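Local coordinates for protein LST4 (Kluyveromyces lactis, PDB 4ZY8) that is probably involved in amino-acid uptake and in protein trafficking from the Golgi to the plasma membrane, and is represented here by its longin domain, at residues A[10-15]-A[31-36]. Residues are numbered along the deposited sequence; the frame is centred on the assembly and turned at random.
Sequences GFRLII and VLDHSS
L13 and H34 form a hydrogen-bonded pair in an antiparallel beta hairpin whose one ladder serves two unlike faces. Backbone bonds run both ways between them, the shorter from L13 N to H34 O (2.7 Å). At the I15 end comes a classic beta bulge: V31 N and L32 N both donate to I15 O, the first at 2.8 Å. Beyond the R12–S35 pair, F11 N bonds to S36 OG (3.1 Å), and F11 O accepts from S36 N.

The salt bridge lies on the face of R12, I14 and D33. R12 is extended, CG anti to the backbone N (chi1 179°), and grips D33 side-on: NE meets OD1 at 3.0 Å and NH2 meets OD2 at 2.8 Å, guanidinium and carboxylate nearly coplanar (13°). A leucine here would probably leave the D33 carboxylate without its charged mate and free to turn.

On the other face, L32 CD2 packs on L13 CG (3.9 Å), while the F11 and H34 rings, tilted 28° with centroids 5.7 Å apart, overlap little.

Helix 150-166 covers F11, L13, L32 and H34; helix 47-55 packs against R12 and I14, both backbone-bonded to strand 95-103. R12 NH1 bonds I45 O, and strand 29-35 edges the longin sheet.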
loop_
_atom_site.group_PDB
_atom_site.type_symbol
_atom_site.label_atom_id
_atom_site.label_comp_id
_atom_site.label_asym_id
_atom_site.label_seq_id
_atom_site.Cartn_x
_atom_site.Cartn_y
_atom_site.Cartn_z
ATOM N N GLY A 10 14.154 -6.102 4.687
ATOM C CA GLY A 10 13.721 -5.878 3.332
ATOM C C GLY A 10 12.242 -5.662 3.180
ATOM O O GLY A 10 11.489 -6.166 3.957
ATOM N N PHE A 11 11.850 -4.928 2.152
ATOM C CA PHE A 11 10.456 -4.659 1.843
ATOM C C PHE A 11 10.237 -4.236 0.398
ATOM O O PHE A 11 11.124 -3.770 -0.263
ATOM C CB PHE A 11 9.846 -3.623 2.792
ATOM C CG PHE A 11 10.286 -2.229 2.539
ATOM C CD1 PHE A 11 11.470 -1.789 3.008
ATOM C CD2 PHE A 11 9.517 -1.372 1.821
ATOM C CE1 PHE A 11 11.883 -0.517 2.776
ATOM C CE2 PHE A 11 9.917 -0.093 1.589
ATOM C CZ PHE A 11 11.109 0.333 2.053
ATOM N N ARG A 12 9.021 -4.399 -0.071
ATOM C CA ARG A 12 8.643 -3.867 -1.364
ATOM C C ARG A 12 7.366 -3.044 -1.213
ATOM O O ARG A 12 6.339 -3.546 -0.746
ATOM C CB ARG A 12 8.454 -5.002 -2.372
ATOM C CG ARG A 12 8.039 -4.551 -3.762
ATOM C CD ARG A 12 7.867 -5.746 -4.710
ATOM N NE ARG A 12 7.463 -5.314 -6.050
ATOM C CZ ARG A 12 7.102 -6.141 -7.029
ATOM N NH1 ARG A 12 7.076 -7.448 -6.819
ATOM N NH2 ARG A 12 6.754 -5.659 -8.215
ATOM N N LEU A 13 7.431 -1.783 -1.621
ATOM C CA LEU A 13 6.289 -0.888 -1.502
ATOM C C LEU A 13 5.679 -0.638 -2.875
ATOM O O LEU A 13 6.363 -0.162 -3.790
ATOM C CB LEU A 13 6.717 0.443 -0.861
ATOM C CG LEU A 13 5.677 1.565 -0.790
ATOM C CD1 LEU A 13 4.509 1.187 0.152
ATOM C CD2 LEU A 13 6.300 2.899 -0.380
ATOM N N ILE A 14 4.417 -0.955 -3.044
ATOM C CA ILE A 14 3.698 -0.639 -4.243
ATOM C C ILE A 14 2.552 0.323 -4.012
ATOM O O ILE A 14 1.700 0.053 -3.240
ATOM C CB ILE A 14 3.133 -1.905 -4.858
ATOM C CG1 ILE A 14 4.243 -2.884 -5.081
ATOM C CG2 ILE A 14 2.484 -1.618 -6.175
ATOM C CD1 ILE A 14 4.001 -4.163 -4.350
ATOM N N ILE A 15 2.540 1.442 -4.710
ATOM C CA ILE A 15 1.380 2.319 -4.705
ATOM C C ILE A 15 0.726 2.126 -6.060
ATOM O O ILE A 15 1.374 2.307 -7.086
ATOM C CB ILE A 15 1.763 3.790 -4.471
ATOM C CG1 ILE A 15 2.489 3.946 -3.128
ATOM C CG2 ILE A 15 0.526 4.686 -4.537
ATOM C CD1 ILE A 15 3.045 5.342 -2.912
ATOM N N VAL A 31 1.937 3.234 -9.655
ATOM C CA VAL A 31 2.422 4.597 -9.443
ATOM C C VAL A 31 3.842 4.570 -8.883
ATOM O O VAL A 31 4.700 5.386 -9.248
ATOM C CB VAL A 31 1.502 5.366 -8.475
ATOM C CG1 VAL A 31 2.102 6.725 -8.109
ATOM C CG2 VAL A 31 0.115 5.540 -9.098
ATOM N N LEU A 32 4.069 3.654 -7.950
ATOM C CA LEU A 32 5.392 3.463 -7.368
ATOM C C LEU A 32 5.614 1.980 -7.139
ATOM O O LEU A 32 4.710 1.277 -6.695
ATOM C CB LEU A 32 5.543 4.242 -6.054
ATOM C CG LEU A 32 6.861 4.026 -5.291
ATOM C CD1 LEU A 32 7.311 5.312 -4.626
ATOM C CD2 LEU A 32 6.707 2.957 -4.233
ATOM N N ASP A 33 6.803 1.513 -7.416
ATOM C CA ASP A 33 7.192 0.187 -7.068
ATOM C C ASP A 33 8.611 0.233 -6.612
ATOM O O ASP A 33 9.496 0.423 -7.390
ATOM C CB ASP A 33 7.041 -0.717 -8.255
ATOM C CG ASP A 33 7.359 -2.134 -7.943
ATOM O OD1 ASP A 33 7.741 -2.446 -6.810
ATOM O OD2 ASP A 33 7.234 -2.948 -8.847
ATOM N N HIS A 34 8.810 0.076 -5.325
ATOM C CA HIS A 34 10.105 0.277 -4.708
ATOM C C HIS A 34 10.488 -0.917 -3.859
ATOM O O HIS A 34 9.818 -1.225 -2.862
ATOM C CB HIS A 34 10.091 1.562 -3.859
ATOM C CG HIS A 34 11.353 1.789 -3.076
ATOM N ND1 HIS A 34 11.656 1.082 -1.928
ATOM C CD2 HIS A 34 12.374 2.649 -3.269
ATOM C CE1 HIS A 34 12.813 1.499 -1.449
ATOM N NE2 HIS A 34 13.277 2.451 -2.245
ATOM N N SER A 35 11.556 -1.577 -4.242
ATOM C CA SER A 35 12.127 -2.633 -3.443
ATOM C C SER A 35 13.363 -2.134 -2.768
ATOM O O SER A 35 14.138 -1.418 -3.335
ATOM C CB SER A 35 12.494 -3.828 -4.283
ATOM O OG SER A 35 11.385 -4.335 -4.962
ATOM N N SER A 36 13.578 -2.534 -1.542
ATOM C CA SER A 36 14.737 -2.072 -0.835
ATOM C C SER A 36 15.931 -2.824 -1.353
ATOM O O SER A 36 15.803 -3.942 -1.800
ATOM C CB SER A 36 14.576 -2.296 0.666
ATOM O OG SER A 36 14.397 -3.652 0.980
#